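Local coordinates for putative iron-regulated protein A (Parabacteroides distasonis ATCC 8503, PDB 4ECG), which is a calcium-binding, imelysin-like protein of the peptidase M75 family, and is a putative metalloendopeptidase, perhaps linked to iron regulation, at residues Asp30-Val35 and His316-Met321; Lys49-Lys54 and Val86-Ser91. All coordinates share one frame; numbering follows the deposited sequence.

How the contacts relate
Helix 29-68 runs through both contacts. Its first turns pack on the short helix 315-322 in contact 1, and about five turns further on the same helix meets the C-terminal end of helix 71-89 in contact 2. The centres of the two contacts are about 26 Å apart and their nearest atoms about 14 Å, so they do not touch. The centre of contact 2 is about 10 Å from the centre of the chain, and the contact brings the side chain of Trp88 to within about 4 Å of a bound calcium ion. Contact 1, though buried, is centred about 25 Å from the centre of the chain, and the side chain of Met32 stays about 10 Å from that of the calcium ligand Gln227.

Contact 1: Asp30-Val35 and His316-Met321; sequences DQMSAV and HALTKM
With CG anti to its carbonyl carbon (chi1 -69°) and an extended second torsion, Leu318 sends its CD1 methyl across to Val35 and Met32, while Val35 turns CG2 anti to its own carbonyl carbon to meet it. CG2 of Val35 lies 3.7 Å from CD1 of Leu318 and also reaches the branch carbon behind that methyl. CG of Met32, a selenomethionine, also comes within 3.9 Å of Leu318 CD1, the two chains crossing at about a right angle. The other methyl, CD2 of Leu318, approaches CB of Gln31 at 4.2 Å. One turn further along helix 315-322, Met321, also a selenomethionine, bends back at its last torsion (chi3 -56°) and lays CE 3.9 Å from OE1 of Gln31. That oxygen accepts a hydrogen bond from the backbone N of Thr28, just before helix 29-68 begins.

The two segments run roughly antiparallel, at 145°, with axes 10.8 Å apart, a spacing bridged by side chains alone. Pro27 adds to the packing on Leu318, and helix 225-233 meets Met32 and Val35 from outside the pair. No hydrogen bond joins the segments, so the start of helix 29-68 is held to helix 315-322 here by apolar and van der Waals packing, with the Gln31 amide oxygen bonded back to Thr28, at the foot of its own helix.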
ATOM      1  N   ASP A  30       7.870  25.402  14.581  1.00 69.26           N
ATOM      2  CA  ASP A  30       9.080  25.138  13.803  1.00 72.07           C
ATOM      3  C   ASP A  30       9.443  23.652  13.935  1.00 69.64           C
ATOM      4  O   ASP A  30       9.908  23.022  12.949  1.00 65.06           O
ATOM      5  CB  ASP A  30      10.275  26.040  14.179  1.00 76.09           C
ATOM      6  CG  ASP A  30      10.097  27.538  13.726  1.00 83.59           C
ATOM      7  OD1 ASP A  30       9.381  27.826  12.741  1.00 90.21           O
ATOM      8  OD2 ASP A  30      10.699  28.442  14.350  1.00 80.56           O
ATOM      9  N   GLN A  31       9.180  23.072  15.110  1.00 66.66           N
ATOM     10  CA  GLN A  31       9.536  21.647  15.341  1.00 65.59           C
ATOM     11  C   GLN A  31       8.643  20.720  14.532  1.00 62.71           C
ATOM     12  O   GLN A  31       9.098  19.784  13.904  1.00 59.63           O
ATOM     13  CB  GLN A  31       9.432  21.267  16.826  1.00 65.70           C
ATOM     14  CG  GLN A  31      10.729  21.399  17.604  1.00 69.92           C
ATOM     15  CD  GLN A  31      10.549  21.642  19.104  1.00 70.36           C
ATOM     16  OE1 GLN A  31       9.465  21.520  19.652  1.00 65.83           O
ATOM     17  NE2 GLN A  31      11.636  21.987  19.763  1.00 74.57           N
HETATM   18  N   MSE A  32       7.348  20.995  14.586  1.00 63.98           N
HETATM   19  CA  MSE A  32       6.353  20.246  13.841  1.00 61.71           C
HETATM   20  C   MSE A  32       6.558  20.398  12.334  1.00 60.91           C
HETATM   21  O   MSE A  32       6.383  19.440  11.596  1.00 55.95           O
HETATM   22  CB  MSE A  32       4.944  20.720  14.224  1.00 63.16           C
HETATM   23  CG  MSE A  32       4.395  20.081  15.510  1.00 64.32           C
HETATM   24 SE   MSE A  32       2.694  20.804  16.016  0.75 62.35          SE
HETATM   25  CE  MSE A  32       3.200  22.592  16.452  1.00 65.71           C
ATOM     26  N   SER A  33       6.927  21.604  11.893  1.00 62.80           N
ATOM     27  CA  SER A  33       7.180  21.860  10.464  1.00 63.36           C
ATOM     28  C   SER A  33       8.375  21.011   9.938  1.00 62.56           C
ATOM     29  O   SER A  33       8.362  20.499   8.805  1.00 62.78           O
ATOM     30  CB  SER A  33       7.413  23.357  10.262  1.00 67.81           C
ATOM     31  OG  SER A  33       7.423  23.683   8.894  1.00 69.57           O
ATOM     32  N   ALA A  34       9.383  20.834  10.786  1.00 59.16           N
ATOM     33  CA  ALA A  34      10.578  20.018  10.424  1.00 61.78           C
ATOM     34  C   ALA A  34      10.224  18.518  10.323  1.00 58.06           C
ATOM     35  O   ALA A  34      10.788  17.796   9.510  1.00 62.17           O
ATOM     36  CB  ALA A  34      11.740  20.252  11.406  1.00 54.34           C
ATOM     37  N   VAL A  35       9.296  18.049  11.145  1.00 57.40           N
ATOM     38  CA  VAL A  35       8.822  16.674  11.037  1.00 56.14           C
ATOM     39  C   VAL A  35       8.126  16.453   9.677  1.00 57.76           C
ATOM     40  O   VAL A  35       8.408  15.478   8.966  1.00 57.00           O
ATOM     41  CB  VAL A  35       7.880  16.315  12.212  1.00 55.17           C
ATOM     42  CG1 VAL A  35       7.089  15.046  11.910  1.00 52.36           C
ATOM     43  CG2 VAL A  35       8.671  16.240  13.526  1.00 54.86           C
ATOM     44  N   HIS A 316       8.227  10.200  16.119  1.00 54.83           N
ATOM     45  CA  HIS A 316       8.828   9.504  17.257  1.00 56.67           C
ATOM     46  C   HIS A 316       9.421  10.454  18.249  1.00 56.58           C
ATOM     47  O   HIS A 316       9.137  10.373  19.438  1.00 61.08           O
ATOM     48  CB  HIS A 316       9.880   8.525  16.774  1.00 57.26           C
ATOM     49  CG  HIS A 316      10.801   8.046  17.850  1.00 60.23           C
ATOM     50  ND1 HIS A 316      10.391   7.247  18.844  1.00 61.08           N
ATOM     51  CD2 HIS A 316      12.164   8.276  18.055  1.00 63.05           C
ATOM     52  CE1 HIS A 316      11.446   6.992  19.670  1.00 66.48           C
ATOM     53  NE2 HIS A 316      12.521   7.622  19.178  1.00 66.18           N
ATOM     54  N   ALA A 317      10.238  11.376  17.774  1.00 56.93           N
ATOM     55  CA  ALA A 317      10.897  12.308  18.668  1.00 58.55           C
ATOM     56  C   ALA A 317       9.843  13.157  19.360  1.00 60.45           C
ATOM     57  O   ALA A 317       9.907  13.331  20.566  1.00 61.44           O
ATOM     58  CB  ALA A 317      11.869  13.196  17.902  1.00 59.31           C
ATOM     59  N   LEU A 318       8.864  13.677  18.615  1.00 62.15           N
ATOM     60  CA  LEU A 318       7.888  14.571  19.230  1.00 63.05           C
ATOM     61  C   LEU A 318       7.049  13.813  20.259  1.00 64.30           C
ATOM     62  O   LEU A 318       6.847  14.300  21.368  1.00 63.27           O
ATOM     63  CB  LEU A 318       6.989  15.242  18.204  1.00 64.00           C
ATOM     64  CG  LEU A 318       7.594  16.282  17.258  1.00 63.26           C
ATOM     65  CD1 LEU A 318       6.451  16.885  16.429  1.00 62.87           C
ATOM     66  CD2 LEU A 318       8.399  17.334  17.989  1.00 61.88           C
ATOM     67  N   THR A 319       6.613  12.601  19.932  1.00 60.76           N
ATOM     68  CA  THR A 319       5.872  11.799  20.912  1.00 57.98           C
ATOM     69  C   THR A 319       6.693  11.496  22.172  1.00 61.68           C
ATOM     70  O   THR A 319       6.183  11.601  23.295  1.00 58.28           O
ATOM     71  CB  THR A 319       5.441  10.491  20.264  1.00 55.77           C
ATOM     72  OG1 THR A 319       4.855  10.814  19.010  1.00 51.71           O
ATOM     73  CG2 THR A 319       4.478   9.707  21.140  1.00 54.59           C
ATOM     74  N   LYS A 320       7.959  11.109  21.995  1.00 61.44           N
ATOM     75  CA  LYS A 320       8.840  10.864  23.141  1.00 65.99           C
ATOM     76  C   LYS A 320       8.856  12.075  24.084  1.00 66.85           C
ATOM     77  O   LYS A 320       8.641  11.936  25.299  1.00 67.82           O
ATOM     78  CB  LYS A 320      10.259  10.520  22.653  1.00 71.73           C
ATOM     79  CG  LYS A 320      11.185   9.886  23.690  1.00 78.55           C
ATOM     80  CD  LYS A 320      12.496   9.411  23.067  1.00 80.20           C
ATOM     81  CE  LYS A 320      13.599   9.301  24.113  1.00 86.93           C
ATOM     82  NZ  LYS A 320      14.765   8.539  23.579  1.00 79.91           N
HETATM   83  N   MSE A 321       9.082  13.253  23.502  1.00 67.23           N
HETATM   84  CA  MSE A 321       9.072  14.539  24.210  1.00 68.90           C
HETATM   85  C   MSE A 321       7.752  14.780  24.964  1.00 67.03           C
HETATM   86  O   MSE A 321       7.772  15.246  26.093  1.00 70.73           O
HETATM   87  CB  MSE A 321       9.354  15.669  23.187  1.00 74.43           C
HETATM   88  CG  MSE A 321       9.433  17.143  23.717  1.00 84.52           C
HETATM   89 SE   MSE A 321       8.844  18.487  22.357  0.75 84.85          SE
HETATM   90  CE  MSE A 321      10.139  17.914  20.949  1.00 90.12           C
TER

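Contact 2: Lys49-Lys54 and Val86-Ser91; sequences KDMLTK and VPWEQS
Helix 29-68 and the last turn of helix 71-89 come close at Met51 and Pro87, whose CA atoms are 5.5 Å apart. The pyrrolidine ring of Pro87 fills this narrow gap: its CG sits 3.8 Å from CA of Met51, and its CB meets the carboxylate oxygen OD2 of Asp50 at 3.6 Å, the two side chains crossing at about a right angle. Asp50 also forms a salt bridge within its own helix, NZ of Lys54 lying 3.1 Å from OD1, although the hydrogen bonds in this pairing are weak. Arg303 forms a second salt bridge, to OD2, so the carboxylate is shared between two cations and is probably kept ionised.

Met51, a selenomethionine, passes beside the proline. Its CG is anti to the backbone N (chi1 -162°) and the chain stays extended to its end, which carries CE of Met51 to 3.6 Å from CB of Trp88. SE of Met51 is 5.0 Å from the centroid of the six-membered ring of Trp88, an oblique Met-aromatic contact in which both SE and CE come up to CE3 of the indole, the two side chains lying side by side and pointing the same way. This packing joins two consecutive helices of the largely helical imelysin-like fold, and where helix 71-89 ends the chain reaches a calcium site: Trp88 NE1 donates to OD2 of Asp109, which with Glu92 binds calcium. Phe148 meets the indole as well, with ring planes at about 20°. A leucine in place of Trp88 would probably leave Asp109 without its indole N-H partner and open a gap beside the Met51 methyl. Just beyond the helix, Ser91 turns its hydroxyl back, OG donating to Trp88 O at 2.7 Å, and its backbone N reaches the same oxygen from the same face of the carbonyl plane.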
ATOM      1  N   LYS A  49       9.919   7.804  -5.653  1.00 51.24           N
ATOM      2  CA  LYS A  49      11.018   7.787  -6.627  1.00 57.12           C
ATOM      3  C   LYS A  49      11.516   6.361  -6.845  1.00 51.62           C
ATOM      4  O   LYS A  49      11.841   5.973  -7.945  1.00 51.15           O
ATOM      5  CB  LYS A  49      12.155   8.723  -6.142  1.00 62.45           C
ATOM      6  CG  LYS A  49      13.531   8.610  -6.800  1.00 67.96           C
ATOM      7  CD  LYS A  49      13.629   9.301  -8.160  1.00 77.59           C
ATOM      8  CE  LYS A  49      15.089   9.441  -8.658  1.00 83.75           C
ATOM      9  NZ  LYS A  49      15.947  10.365  -7.829  1.00 78.28           N
ATOM     10  N   ASP A  50      11.603   5.596  -5.777  1.00 51.46           N
ATOM     11  CA  ASP A  50      12.072   4.212  -5.843  1.00 52.13           C
ATOM     12  C   ASP A  50      11.006   3.446  -6.609  1.00 50.34           C
ATOM     13  O   ASP A  50      11.326   2.591  -7.432  1.00 46.38           O
ATOM     14  CB  ASP A  50      12.243   3.641  -4.420  1.00 52.99           C
ATOM     15  CG  ASP A  50      12.689   2.151  -4.367  1.00 54.62           C
ATOM     16  OD1 ASP A  50      13.592   1.730  -5.140  1.00 55.18           O
ATOM     17  OD2 ASP A  50      12.153   1.406  -3.483  1.00 55.51           O
HETATM   18  N   MSE A  51       9.738   3.736  -6.326  1.00 48.75           N
HETATM   19  CA  MSE A  51       8.647   3.141  -7.106  1.00 47.50           C
HETATM   20  C   MSE A  51       8.790   3.462  -8.633  1.00 47.76           C
HETATM   21  O   MSE A  51       8.665   2.559  -9.455  1.00 46.99           O
HETATM   22  CB  MSE A  51       7.289   3.592  -6.595  1.00 47.85           C
HETATM   23  CG  MSE A  51       6.134   2.670  -7.070  1.00 47.09           C
HETATM   24 SE   MSE A  51       4.450   3.343  -6.465  0.75 41.39          SE
HETATM   25  CE  MSE A  51       3.396   2.169  -7.649  1.00 42.43           C
ATOM     26  N   LEU A  52       9.068   4.714  -9.013  1.00 46.26           N
ATOM     27  CA  LEU A  52       9.127   5.039 -10.436  1.00 50.62           C
ATOM     28  C   LEU A  52      10.280   4.253 -11.061  1.00 52.83           C
ATOM     29  O   LEU A  52      10.103   3.648 -12.123  1.00 53.30           O
ATOM     30  CB  LEU A  52       9.236   6.546 -10.725  1.00 50.25           C
ATOM     31  CG  LEU A  52       9.350   6.989 -12.197  1.00 51.52           C
ATOM     32  CD1 LEU A  52       8.190   6.476 -13.048  1.00 47.93           C
ATOM     33  CD2 LEU A  52       9.498   8.507 -12.321  1.00 52.98           C
ATOM     34  N   THR A  53      11.424   4.206 -10.374  1.00 52.24           N
ATOM     35  CA  THR A  53      12.603   3.511 -10.897  1.00 51.46           C
ATOM     36  C   THR A  53      12.222   2.039 -11.080  1.00 50.24           C
ATOM     37  O   THR A  53      12.431   1.484 -12.146  1.00 48.95           O
ATOM     38  CB  THR A  53      13.859   3.684 -10.001  1.00 53.61           C
ATOM     39  OG1 THR A  53      14.230   5.076  -9.918  1.00 52.80           O
ATOM     40  CG2 THR A  53      15.038   2.873 -10.540  1.00 49.62           C
ATOM     41  N   LYS A  54      11.606   1.425 -10.071  1.00 49.44           N
ATOM     42  CA  LYS A  54      11.307   0.004 -10.131  1.00 49.02           C
ATOM     43  C   LYS A  54      10.181  -0.286 -11.137  1.00 50.18           C
ATOM     44  O   LYS A  54      10.165  -1.369 -11.746  1.00 48.80           O
ATOM     45  CB  LYS A  54      10.935  -0.584  -8.757  1.00 53.23           C
ATOM     46  CG  LYS A  54      11.886  -0.330  -7.589  1.00 56.03           C
ATOM     47  CD  LYS A  54      12.914  -1.409  -7.425  1.00 61.68           C
ATOM     48  CE  LYS A  54      13.948  -1.112  -6.328  1.00 62.43           C
ATOM     49  NZ  LYS A  54      13.352  -1.352  -4.997  1.00 62.85           N
ATOM     50  N   VAL A  86       7.021  -3.570  -3.565  1.00 49.19           N
ATOM     51  CA  VAL A  86       7.551  -3.261  -2.221  1.00 45.43           C
ATOM     52  C   VAL A  86       7.288  -1.792  -1.930  1.00 44.88           C
ATOM     53  O   VAL A  86       6.563  -1.488  -0.992  1.00 44.95           O
ATOM     54  CB  VAL A  86       8.999  -3.720  -1.996  1.00 43.89           C
ATOM     55  CG1 VAL A  86       9.540  -3.249  -0.627  1.00 42.16           C
ATOM     56  CG2 VAL A  86       9.108  -5.261  -2.125  1.00 39.74           C
ATOM     57  N   PRO A  87       7.769  -0.884  -2.778  1.00 44.46           N
ATOM     58  CA  PRO A  87       7.606   0.529  -2.403  1.00 45.77           C
ATOM     59  C   PRO A  87       6.181   1.017  -2.481  1.00 44.88           C
ATOM     60  O   PRO A  87       5.790   1.895  -1.724  1.00 43.38           O
ATOM     61  CB  PRO A  87       8.526   1.290  -3.378  1.00 45.58           C
ATOM     62  CG  PRO A  87       8.769   0.348  -4.473  1.00 45.78           C
ATOM     63  CD  PRO A  87       8.716  -1.042  -3.868  1.00 43.53           C
ATOM     64  N   TRP A  88       5.402   0.431  -3.368  1.00 46.05           N
ATOM     65  CA  TRP A  88       4.021   0.805  -3.447  1.00 46.40           C
ATOM     66  C   TRP A  88       3.326   0.428  -2.147  1.00 47.48           C
ATOM     67  O   TRP A  88       2.560   1.211  -1.613  1.00 45.76           O
ATOM     68  CB  TRP A  88       3.331   0.146  -4.640  1.00 46.97           C
ATOM     69  CG  TRP A  88       1.829   0.221  -4.582  1.00 46.88           C
ATOM     70  CD1 TRP A  88       0.964  -0.828  -4.447  1.00 50.54           C
ATOM     71  CD2 TRP A  88       0.976   1.406  -4.636  1.00 45.52           C
ATOM     72  NE1 TRP A  88      -0.309  -0.401  -4.417  1.00 52.41           N
ATOM     73  CE2 TRP A  88      -0.375   0.930  -4.530  1.00 48.92           C
ATOM     74  CE3 TRP A  88       1.202   2.753  -4.763  1.00 51.85           C
ATOM     75  CZ2 TRP A  88      -1.460   1.774  -4.514  1.00 49.57           C
ATOM     76  CZ3 TRP A  88       0.100   3.616  -4.757  1.00 55.41           C
ATOM     77  CH2 TRP A  88      -1.196   3.135  -4.627  1.00 52.72           C
ATOM     78  N   GLU A  89       3.565  -0.762  -1.630  1.00 43.81           N
ATOM     79  CA  GLU A  89       2.867  -1.161  -0.426  1.00 44.37           C
ATOM     80  C   GLU A  89       3.458  -0.431   0.791  1.00 44.93           C
ATOM     81  O   GLU A  89       2.749  -0.171   1.755  1.00 43.64           O
ATOM     82  CB  GLU A  89       2.935  -2.675  -0.228  1.00 43.44           C
ATOM     83  CG  GLU A  89       2.140  -3.510  -1.180  1.00 49.00           C
ATOM     84  CD  GLU A  89       0.646  -3.258  -1.116  1.00 52.36           C
ATOM     85  OE1 GLU A  89      -0.023  -3.617  -0.140  1.00 60.75           O
ATOM     86  OE2 GLU A  89       0.123  -2.712  -2.078  1.00 65.10           O
ATOM     87  N   GLN A  90       4.752  -0.102   0.722  1.00 42.83           N
ATOM     88  CA  GLN A  90       5.416   0.736   1.711  1.00 44.48           C
ATOM     89  C   GLN A  90       4.948   2.184   1.662  1.00 50.14           C
ATOM     90  O   GLN A  90       5.437   3.022   2.433  1.00 45.68           O
ATOM     91  CB  GLN A  90       6.949   0.626   1.602  1.00 46.03           C
ATOM     92  CG  GLN A  90       7.432  -0.761   2.026  1.00 48.29           C
ATOM     93  CD  GLN A  90       8.928  -0.893   2.209  1.00 49.24           C
ATOM     94  OE1 GLN A  90       9.685  -0.016   1.876  1.00 45.92           O
ATOM     95  NE2 GLN A  90       9.343  -2.022   2.724  1.00 45.68           N
ATOM     96  N   SER A  91       3.946   2.481   0.823  1.00 51.32           N
ATOM     97  CA  SER A  91       3.466   3.853   0.693  1.00 48.73           C
ATOM     98  C   SER A  91       2.033   4.013   1.113  1.00 44.80           C
ATOM     99  O   SER A  91       1.481   5.110   1.008  1.00 48.14           O
ATOM    100  CB  SER A  91       3.637   4.343  -0.745  1.00 48.20           C
ATOM    101  OG  SER A  91       2.576   3.912  -1.555  1.00 46.80           O
TER